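Local coordinates for Lmo0305 protein (Listeria monocytogenes, PDB 3PJ0) that is of unknown function but belongs to the large aminotransferase-like clan of pyridoxal-phosphate enzymes and carries that cofactor covalently bound, at residues Ile82-Asp85 with Asn89-Val92; Asp129-Leu134 with Ser164-Glu169; Val141-Pro146 with Glu158-Ile163. All coordinates share one frame; numbering follows the deposited sequence.

Interaction 1: Ile82-Asp85 with Asn89-Val92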
loop_
_atom_site.group_PDB
_atom_site.type_symbol
_atom_site.label_atom_id
_atom_site.label_comp_id
_atom_site.label_asym_id
_atom_site.label_seq_id
_atom_site.Cartn_x
_atom_site.Cartn_y
_atom_site.Cartn_z
ATOM N N ILE A 82 8.198 16.587 -5.676
ATOM C CA ILE A 82 7.895 17.811 -4.979
ATOM C C ILE A 82 9.071 18.792 -5.115
ATOM O O ILE A 82 8.858 19.961 -5.467
ATOM C CB ILE A 82 7.573 17.545 -3.509
ATOM C CG1 ILE A 82 6.296 16.721 -3.401
ATOM C CG2 ILE A 82 7.427 18.867 -2.686
ATOM C CD1 ILE A 82 6.019 16.114 -1.999
ATOM N N TRP A 83 10.306 18.332 -4.874
ATOM C CA TRP A 83 11.464 19.230 -5.006
ATOM C C TRP A 83 11.675 19.662 -6.467
ATOM O O TRP A 83 12.045 20.783 -6.700
ATOM C CB TRP A 83 12.734 18.638 -4.399
ATOM C CG TRP A 83 12.664 18.400 -2.919
ATOM C CD1 TRP A 83 12.937 17.241 -2.277
ATOM C CD2 TRP A 83 12.225 19.317 -1.910
ATOM N NE1 TRP A 83 12.729 17.371 -0.939
ATOM C CE2 TRP A 83 12.280 18.634 -0.680
ATOM C CE3 TRP A 83 11.798 20.659 -1.924
ATOM C CZ2 TRP A 83 11.939 19.240 0.532
ATOM C CZ3 TRP A 83 11.436 21.259 -0.713
ATOM C CH2 TRP A 83 11.519 20.554 0.490
ATOM N N ALA A 84 11.400 18.785 -7.442
ATOM C CA ALA A 84 11.519 19.160 -8.859
ATOM C C ALA A 84 10.545 20.299 -9.202
ATOM O O ALA A 84 10.908 21.266 -9.919
ATOM C CB ALA A 84 11.282 17.943 -9.768
ATOM N N ASP A 85 9.319 20.195 -8.683
ATOM C CA ASP A 85 8.327 21.245 -8.871
ATOM C C ASP A 85 8.729 22.571 -8.219
ATOM O O ASP A 85 8.536 23.610 -8.814
ATOM C CB ASP A 85 6.969 20.817 -8.346
ATOM C CG ASP A 85 6.263 19.815 -9.261
ATOM O OD1 ASP A 85 6.690 19.589 -10.422
ATOM O OD2 ASP A 85 5.239 19.273 -8.795
ATOM N N ASN A 89 12.788 21.931 -12.121
ATOM C CA ASN A 89 13.913 21.204 -12.706
ATOM C C ASN A 89 13.729 19.707 -12.461
ATOM O O ASN A 89 13.822 19.246 -11.330
ATOM C CB ASN A 89 15.224 21.751 -12.104
ATOM C CG ASN A 89 16.472 21.103 -12.686
ATOM O OD1 ASN A 89 16.422 20.018 -13.242
ATOM N ND2 ASN A 89 17.607 21.770 -12.531
ATOM N N ARG A 90 13.475 18.961 -13.528
ATOM C CA ARG A 90 13.215 17.504 -13.444
ATOM C C ARG A 90 14.464 16.635 -13.425
ATOM O O ARG A 90 14.369 15.400 -13.565
ATOM C CB ARG A 90 12.248 17.055 -14.568
ATOM C CG ARG A 90 10.807 17.593 -14.440
ATOM C CD ARG A 90 9.863 16.829 -13.514
ATOM N NE ARG A 90 8.522 17.404 -13.609
ATOM C CZ ARG A 90 7.442 16.875 -14.162
ATOM N NH1 ARG A 90 7.389 15.611 -14.590
ATOM N NH2 ARG A 90 6.338 17.623 -14.202
ATOM N N ARG A 91 15.647 17.234 -13.290
ATOM C CA ARG A 91 16.862 16.427 -13.149
ATOM C C ARG A 91 17.160 16.266 -11.657
ATOM O O ARG A 91 16.971 17.205 -10.875
ATOM C CB ARG A 91 18.069 17.053 -13.866
ATOM C CG ARG A 91 18.183 16.714 -15.369
ATOM C CD ARG A 91 17.048 17.237 -16.171
ATOM N NE ARG A 91 16.927 18.690 -16.035
ATOM C CZ ARG A 91 15.916 19.421 -16.502
ATOM N NH1 ARG A 91 14.913 18.850 -17.169
ATOM N NH2 ARG A 91 15.914 20.740 -16.297
ATOM N N VAL A 92 17.592 15.076 -11.268
ATOM C CA VAL A 92 18.068 14.802 -9.889
ATOM C C VAL A 92 19.404 14.081 -9.989
ATOM O O VAL A 92 19.791 13.667 -11.090
ATOM C CB VAL A 92 17.086 13.972 -9.053
ATOM C CG1 VAL A 92 15.749 14.680 -8.965
ATOM C CG2 VAL A 92 16.896 12.557 -9.622
HETATM O O HOH W 1 8.831 19.790 -12.108
HETATM O O HOH W 2 5.648 20.304 -13.011
#
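Arg90 leaves its backbone with CG on the side of its own N and then bends at chi2 (-83°), a turn that swings the aliphatic part of the chain past Ala84 and carries the guanidinium group toward Asp85. CD comes to 4.2 Å from Ala84 CB, a light apolar touch. The charged groups stop short of a salt bridge, for Asp85 OD1 lies 4.3 Å from Arg90 NH2 and well out of the guanidinium plane, with no N-H aimed at it. Two waters fill the gap instead. One donates to Asp85 OD1 at 2.7 Å and accepts from Arg90 NE at 2.8 Å; the other donates to the same OD1 at 2.9 Å and accepts from Arg90 NH2 at 3.0 Å. Both sit in the guanidinium plane at its edge, so carboxylate and guanidinium are coupled through a closed ring with two waters in it. Each group has a further partner: Asp85 OD1 makes a salt bridge with Arg81, and Arg90 NH1 donates to the carbonyl of Gln112.

The backbones meet through one direct bond, Asn89 N to Ala84 O at 3.0 Å with an N-H...O angle of 160°. It ties the last turn of helix 72-87 to Asn89, two residues past its end, and Ala84 CB rests 3.3 Å from Asn89 O. Asn89 also shapes its own loop, its OD1 accepting from Arg91 N in an Asx turn while ND2 donates to Pro137 O. A short loop thus leads from helix 72-87 into strand 91-94, where Val92 pairs with Thr115 and Leu117 of strand 115-118 and Arg91 pairs with Ser139, while on helix 72-87 Ile82 packs on helix 222-234.

Interaction 2: Asp129-Leu134 with Ser164-Glu169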
loop_
_atom_site.group_PDB
_atom_site.type_symbol
_atom_site.label_atom_id
_atom_site.label_comp_id
_atom_site.label_asym_id
_atom_site.label_seq_id
_atom_site.Cartn_x
_atom_site.Cartn_y
_atom_site.Cartn_z
ATOM N N ASP A 129 32.906 15.933 -4.959
ATOM C CA ASP A 129 33.543 16.177 -6.255
ATOM C C ASP A 129 32.631 15.731 -7.416
ATOM O O ASP A 129 32.599 16.357 -8.479
ATOM C CB ASP A 129 34.898 15.447 -6.370
ATOM C CG ASP A 129 35.900 15.834 -5.269
ATOM O OD1 ASP A 129 36.944 16.423 -5.627
ATOM O OD2 ASP A 129 35.662 15.561 -4.062
ATOM N N ASP A 130 31.895 14.647 -7.218
ATOM C CA ASP A 130 30.969 14.156 -8.253
ATOM C C ASP A 130 29.833 15.140 -8.461
ATOM O O ASP A 130 29.416 15.387 -9.602
ATOM C CB ASP A 130 30.382 12.805 -7.868
ATOM C CG ASP A 130 31.430 11.721 -7.801
ATOM O OD1 ASP A 130 32.329 11.693 -8.669
ATOM O OD2 ASP A 130 31.350 10.906 -6.861
ATOM N N ILE A 131 29.321 15.688 -7.355
ATOM C CA ILE A 131 28.257 16.672 -7.390
ATOM C C ILE A 131 28.733 17.955 -8.099
ATOM O O ILE A 131 28.021 18.510 -8.953
ATOM C CB ILE A 131 27.735 17.002 -5.971
ATOM C CG1 ILE A 131 27.121 15.767 -5.313
ATOM C CG2 ILE A 131 26.696 18.091 -6.053
ATOM C CD1 ILE A 131 26.886 15.935 -3.794
ATOM N N LYS A 132 29.929 18.411 -7.736
ATOM C CA LYS A 132 30.564 19.591 -8.348
ATOM C C LYS A 132 30.816 19.401 -9.838
ATOM O O LYS A 132 30.813 20.383 -10.575
ATOM C CB LYS A 132 31.883 19.947 -7.624
ATOM C CG LYS A 132 31.687 20.593 -6.256
ATOM C CD LYS A 132 33.036 20.971 -5.580
ATOM C CE LYS A 132 32.830 21.719 -4.255
ATOM N NZ LYS A 132 34.135 22.153 -3.660
ATOM N N SER A 133 30.997 18.159 -10.280
ATOM C CA SER A 133 31.244 17.825 -11.687
ATOM C C SER A 133 29.977 17.636 -12.533
ATOM O O SER A 133 30.083 17.322 -13.720
ATOM C CB SER A 133 32.073 16.533 -11.781
ATOM O OG SER A 133 33.306 16.661 -11.102
ATOM N N LEU A 134 28.793 17.775 -11.934
ATOM C CA LEU A 134 27.542 17.655 -12.708
ATOM C C LEU A 134 27.552 18.651 -13.853
ATOM O O LEU A 134 27.924 19.812 -13.672
ATOM C CB LEU A 134 26.302 17.872 -11.825
ATOM C CG LEU A 134 25.914 16.739 -10.858
ATOM C CD1 LEU A 134 24.912 17.231 -9.842
ATOM C CD2 LEU A 134 25.338 15.541 -11.608
ATOM N N SER A 164 25.995 18.906 2.446
ATOM C CA SER A 164 24.812 19.669 2.859
ATOM C C SER A 164 25.044 21.153 2.651
ATOM O O SER A 164 24.207 21.845 2.073
ATOM C CB SER A 164 24.473 19.404 4.342
ATOM O OG SER A 164 23.239 20.030 4.704
ATOM N N GLU A 165 26.200 21.637 3.107
ATOM C CA GLU A 165 26.522 23.070 2.989
ATOM C C GLU A 165 26.593 23.502 1.512
ATOM O O GLU A 165 26.090 24.552 1.155
ATOM C CB GLU A 165 27.824 23.403 3.744
ATOM C CG GLU A 165 27.650 23.243 5.286
ATOM C CD GLU A 165 28.968 23.156 6.091
ATOM O OE1 GLU A 165 29.999 22.667 5.573
ATOM O OE2 GLU A 165 28.947 23.534 7.272
ATOM N N TYR A 166 27.168 22.665 0.650
ATOM C CA TYR A 166 27.286 23.006 -0.768
ATOM C C TYR A 166 25.912 23.039 -1.414
ATOM O O TYR A 166 25.589 23.965 -2.170
ATOM C CB TYR A 166 28.172 22.008 -1.497
ATOM C CG TYR A 166 28.247 22.248 -2.977
ATOM C CD1 TYR A 166 29.062 23.256 -3.508
ATOM C CD2 TYR A 166 27.502 21.470 -3.852
ATOM C CE1 TYR A 166 29.122 23.466 -4.880
ATOM C CE2 TYR A 166 27.552 21.670 -5.209
ATOM C CZ TYR A 166 28.362 22.655 -5.722
ATOM O OH TYR A 166 28.382 22.820 -7.081
ATOM N N CYS A 167 25.097 22.034 -1.106
ATOM C CA CYS A 167 23.751 21.991 -1.658
ATOM C C CYS A 167 22.947 23.223 -1.191
ATOM O O CYS A 167 22.241 23.838 -1.987
ATOM C CB CYS A 167 23.066 20.655 -1.368
ATOM S SG CYS A 167 23.766 19.264 -2.290
ATOM N N HIS A 168 23.087 23.605 0.072
ATOM C CA HIS A 168 22.420 24.786 0.569
ATOM C C HIS A 168 22.827 26.060 -0.222
ATOM O O HIS A 168 21.969 26.828 -0.652
ATOM C CB HIS A 168 22.629 24.940 2.073
ATOM C CG HIS A 168 21.874 26.090 2.676
ATOM N ND1 HIS A 168 20.531 26.019 2.986
ATOM C CD2 HIS A 168 22.278 27.333 3.035
ATOM C CE1 HIS A 168 20.140 27.172 3.504
ATOM N NE2 HIS A 168 21.182 27.984 3.547
ATOM N N GLU A 169 24.126 26.231 -0.447
ATOM C CA GLU A 169 24.683 27.349 -1.217
ATOM C C GLU A 169 24.208 27.382 -2.686
ATOM O O GLU A 169 24.011 28.458 -3.241
ATOM C CB GLU A 169 26.220 27.256 -1.195
ATOM C CG GLU A 169 26.879 27.493 0.192
ATOM C CD GLU A 169 28.376 27.054 0.278
ATOM O OE1 GLU A 169 28.916 26.443 -0.683
ATOM O OE2 GLU A 169 29.012 27.301 1.333
HETATM O O HOH W 3 27.060 21.277 -8.823
#
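Tyr166 and Lys132 make a contact of the CH-pi kind. The methylene CG of Lys132 lies over one face of the phenol ring, 3.9 Å from Tyr166 CZ. Beyond CG the lysine chain runs extended, which carries it across the ring until CE comes to 4.1 Å from Tyr166 CD1. It is therefore the aliphatic part of the lysine that the ring meets, the two side chains crossing at a slant. Tyr166 can span the space between the helices because its ring points out from the helix with CG anti to the backbone N (chi1 176°), and it contributes the largest share of the surface buried here.

Apolar contact comes from Ile131. Its CG2 branch meets the ring at an oblique angle, 3.8 Å from Tyr166 CE2, and the two side chains run past each other in opposite directions. Ile131 also packs against Leu119, so the ring borders a wider apolar layer through this residue.

Polar contact across the two segments is indirect. A water in the plane of the phenol, at its edge, is 2.7 Å from Tyr166 OH and donates to Ile131 O at 2.9 Å. The same carbonyl accepts from Leu134 N within its own segment, so the oxygen is held from two sources as the helix ends. Within the same segment, Ser133 OG donates to Asp129 O at 2.7 Å, a hydroxyl bond back to the carbonyl four residues earlier.

Here the short helix 128-132 lies beside helix 157-170, which flanks the central sheet, Ser164 and Cys167 packing on Leu174 of strand 173-178. Such helix layers on a mostly parallel sheet are characteristic of the alpha/beta/alpha large domain of fold-type I pyridoxal-phosphate enzymes.

Interaction 3: Val141-Pro146 with Glu158-Ile163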
loop_
_atom_site.group_PDB
_atom_site.type_symbol
_atom_site.label_atom_id
_atom_site.label_comp_id
_atom_site.label_asym_id
_atom_site.label_seq_id
_atom_site.Cartn_x
_atom_site.Cartn_y
_atom_site.Cartn_z
ATOM N N VAL A 141 19.611 16.228 -4.795
ATOM C CA VAL A 141 20.575 15.151 -4.677
ATOM C C VAL A 141 19.963 14.250 -3.619
ATOM O O VAL A 141 19.415 14.722 -2.598
ATOM C CB VAL A 141 21.971 15.669 -4.227
ATOM C CG1 VAL A 141 22.898 14.530 -3.799
ATOM C CG2 VAL A 141 22.609 16.468 -5.346
ATOM N N LEU A 142 20.074 12.956 -3.853
ATOM C CA LEU A 142 19.584 11.947 -2.909
ATOM C C LEU A 142 20.796 11.203 -2.418
ATOM O O LEU A 142 21.655 10.821 -3.214
ATOM C CB LEU A 142 18.599 10.999 -3.599
ATOM C CG LEU A 142 18.079 9.776 -2.811
ATOM C CD1 LEU A 142 16.720 9.322 -3.413
ATOM C CD2 LEU A 142 19.060 8.584 -2.759
ATOM N N ILE A 143 20.879 11.028 -1.099
ATOM C CA ILE A 143 21.974 10.313 -0.436
ATOM C C ILE A 143 21.381 9.127 0.336
ATOM O O ILE A 143 20.386 9.257 1.034
ATOM C CB ILE A 143 22.699 11.237 0.588
ATOM C CG1 ILE A 143 23.201 12.517 -0.082
ATOM C CG2 ILE A 143 23.750 10.479 1.359
ATOM C CD1 ILE A 143 24.222 12.319 -1.213
ATOM N N GLU A 144 21.994 7.960 0.199
ATOM C CA GLU A 144 21.546 6.740 0.908
ATOM C C GLU A 144 22.592 6.400 1.990
ATOM O O GLU A 144 23.740 6.112 1.661
ATOM C CB GLU A 144 21.413 5.585 -0.092
ATOM C CG GLU A 144 20.889 4.302 0.505
ATOM C CD GLU A 144 20.978 3.106 -0.452
ATOM O OE1 GLU A 144 20.597 3.231 -1.649
ATOM O OE2 GLU A 144 21.427 2.055 0.026
ATOM N N LEU A 145 22.188 6.488 3.266
ATOM C CA LEU A 145 23.065 6.210 4.404
ATOM C C LEU A 145 22.593 4.923 5.089
ATOM O O LEU A 145 21.485 4.878 5.622
ATOM C CB LEU A 145 23.045 7.352 5.427
ATOM C CG LEU A 145 23.399 8.743 4.964
ATOM C CD1 LEU A 145 23.178 9.801 6.049
ATOM C CD2 LEU A 145 24.848 8.793 4.470
ATOM N N PRO A 146 23.389 3.849 5.005
ATOM C CA PRO A 146 24.637 3.671 4.302
ATOM C C PRO A 146 24.323 3.222 2.891
ATOM O O PRO A 146 23.150 2.959 2.618
ATOM C CB PRO A 146 25.302 2.551 5.091
ATOM C CG PRO A 146 24.184 1.691 5.478
ATOM C CD PRO A 146 22.973 2.593 5.657
ATOM N N GLU A 158 31.740 14.528 8.609
ATOM C CA GLU A 158 32.172 15.861 8.161
ATOM C C GLU A 158 31.990 16.061 6.656
ATOM O O GLU A 158 31.794 17.178 6.184
ATOM C CB GLU A 158 33.620 16.139 8.566
ATOM C CG GLU A 158 33.830 16.218 10.080
ATOM C CD GLU A 158 33.813 14.857 10.771
ATOM O OE1 GLU A 158 33.877 13.823 10.069
ATOM O OE2 GLU A 158 33.713 14.825 12.007
ATOM N N GLU A 159 32.073 14.979 5.884
ATOM C CA GLU A 159 31.883 15.077 4.447
ATOM C C GLU A 159 30.395 15.229 4.098
ATOM O O GLU A 159 30.029 15.856 3.093
ATOM C CB GLU A 159 32.530 13.881 3.743
ATOM C CG GLU A 159 34.048 13.812 3.916
ATOM C CD GLU A 159 34.832 14.999 3.311
ATOM O OE1 GLU A 159 34.268 15.782 2.517
ATOM O OE2 GLU A 159 36.042 15.112 3.612
ATOM N N LEU A 160 29.524 14.644 4.919
ATOM C CA LEU A 160 28.089 14.799 4.733
ATOM C C LEU A 160 27.750 16.258 5.050
ATOM O O LEU A 160 26.986 16.878 4.343
ATOM C CB LEU A 160 27.365 13.792 5.643
ATOM C CG LEU A 160 25.870 13.543 5.493
ATOM C CD1 LEU A 160 25.529 13.103 4.074
ATOM C CD2 LEU A 160 25.457 12.477 6.502
ATOM N N GLU A 161 28.378 16.823 6.080
ATOM C CA GLU A 161 28.176 18.244 6.405
ATOM C C GLU A 161 28.562 19.133 5.218
ATOM O O GLU A 161 27.835 20.035 4.819
ATOM C CB GLU A 161 28.979 18.643 7.646
ATOM C CG GLU A 161 28.473 17.992 8.932
ATOM C CD GLU A 161 29.352 18.278 10.149
ATOM O OE1 GLU A 161 30.580 18.435 9.994
ATOM O OE2 GLU A 161 28.807 18.353 11.273
ATOM N N LYS A 162 29.707 18.857 4.629
ATOM C CA LYS A 162 30.179 19.639 3.477
ATOM C C LYS A 162 29.230 19.496 2.264
ATOM O O LYS A 162 29.004 20.446 1.501
ATOM C CB LYS A 162 31.632 19.259 3.166
ATOM C CG LYS A 162 32.569 19.682 4.288
ATOM C CD LYS A 162 33.980 19.146 4.167
ATOM C CE LYS A 162 34.825 19.717 5.320
ATOM N NZ LYS A 162 36.146 19.039 5.491
ATOM N N ILE A 163 28.683 18.304 2.063
ATOM C CA ILE A 163 27.730 18.094 0.965
ATOM C C ILE A 163 26.468 18.929 1.200
ATOM O O ILE A 163 25.947 19.573 0.279
ATOM C CB ILE A 163 27.395 16.593 0.818
ATOM C CG1 ILE A 163 28.563 15.883 0.125
ATOM C CG2 ILE A 163 26.089 16.428 0.058
ATOM C CD1 ILE A 163 28.391 14.374 0.001
#
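Ile143 and Leu160 meet where the strand faces the helix, and theirs is the closest pair of backbones, with CA atoms 9.2 Å apart. At Ile143 the CG2 branch, which lies anti to the backbone N, does the touching: it reaches Leu160 CD1 at 4.2 Å, the two side chains lying antiparallel alongside each other.

Leu145 comes next, just past the strand. Its CD1 meets Leu160 CD2 at 3.5 Å, tip to tip, a short approach that belongs to one of two conformers modelled for Leu160 and should be read with that reserve. In this conformer CG of Leu160 is anti to its backbone N (chi1 -169°), and chi2 (57°) then splits the methyls, CD1 going to Ile143 and CD2 to Leu145. A cis peptide bond to Pro146 follows, the proline ring packing on Leu154 and Ile184.

The contact is wholly apolar and buried. It belongs to a beta-alpha-beta unit: strand 140-144, helix 157-170, strand 173-178. Val141 and Ile143 pair with strand 173-178 through backbone bonds, and Leu142 pairs with Ala93 of strand 91-94 on the other side. Leu145 itself also packs on Leu176 of strand 173-178. Leu142 packs its side chain on Gln76 and Leu80 of helix 72-87, while Ile163 carries the packing outward to Ile128 and Ile131 of helix 128-132.

Interactions 2 and 3 share helix 157-170, and their centres are about 10 Å apart. They meet at Ile131, whose CD1 lies 4.0 Å from Ile163 CG2 and 4.2 Å from Val141 CG1, so the apolar side chains of both form one continuous patch. Interaction 1 stands apart: its centre is about 16 Å from that of interaction 2 and about 19 Å from that of interaction 3, and it touches neither. It joins interaction 3 through the sheet, in which strands 91-94 and 140-144 are neighbours. None of the three includes Lys208, the residue that bears the cofactor, but all lie, as it does, within the part of the sequence common to this family.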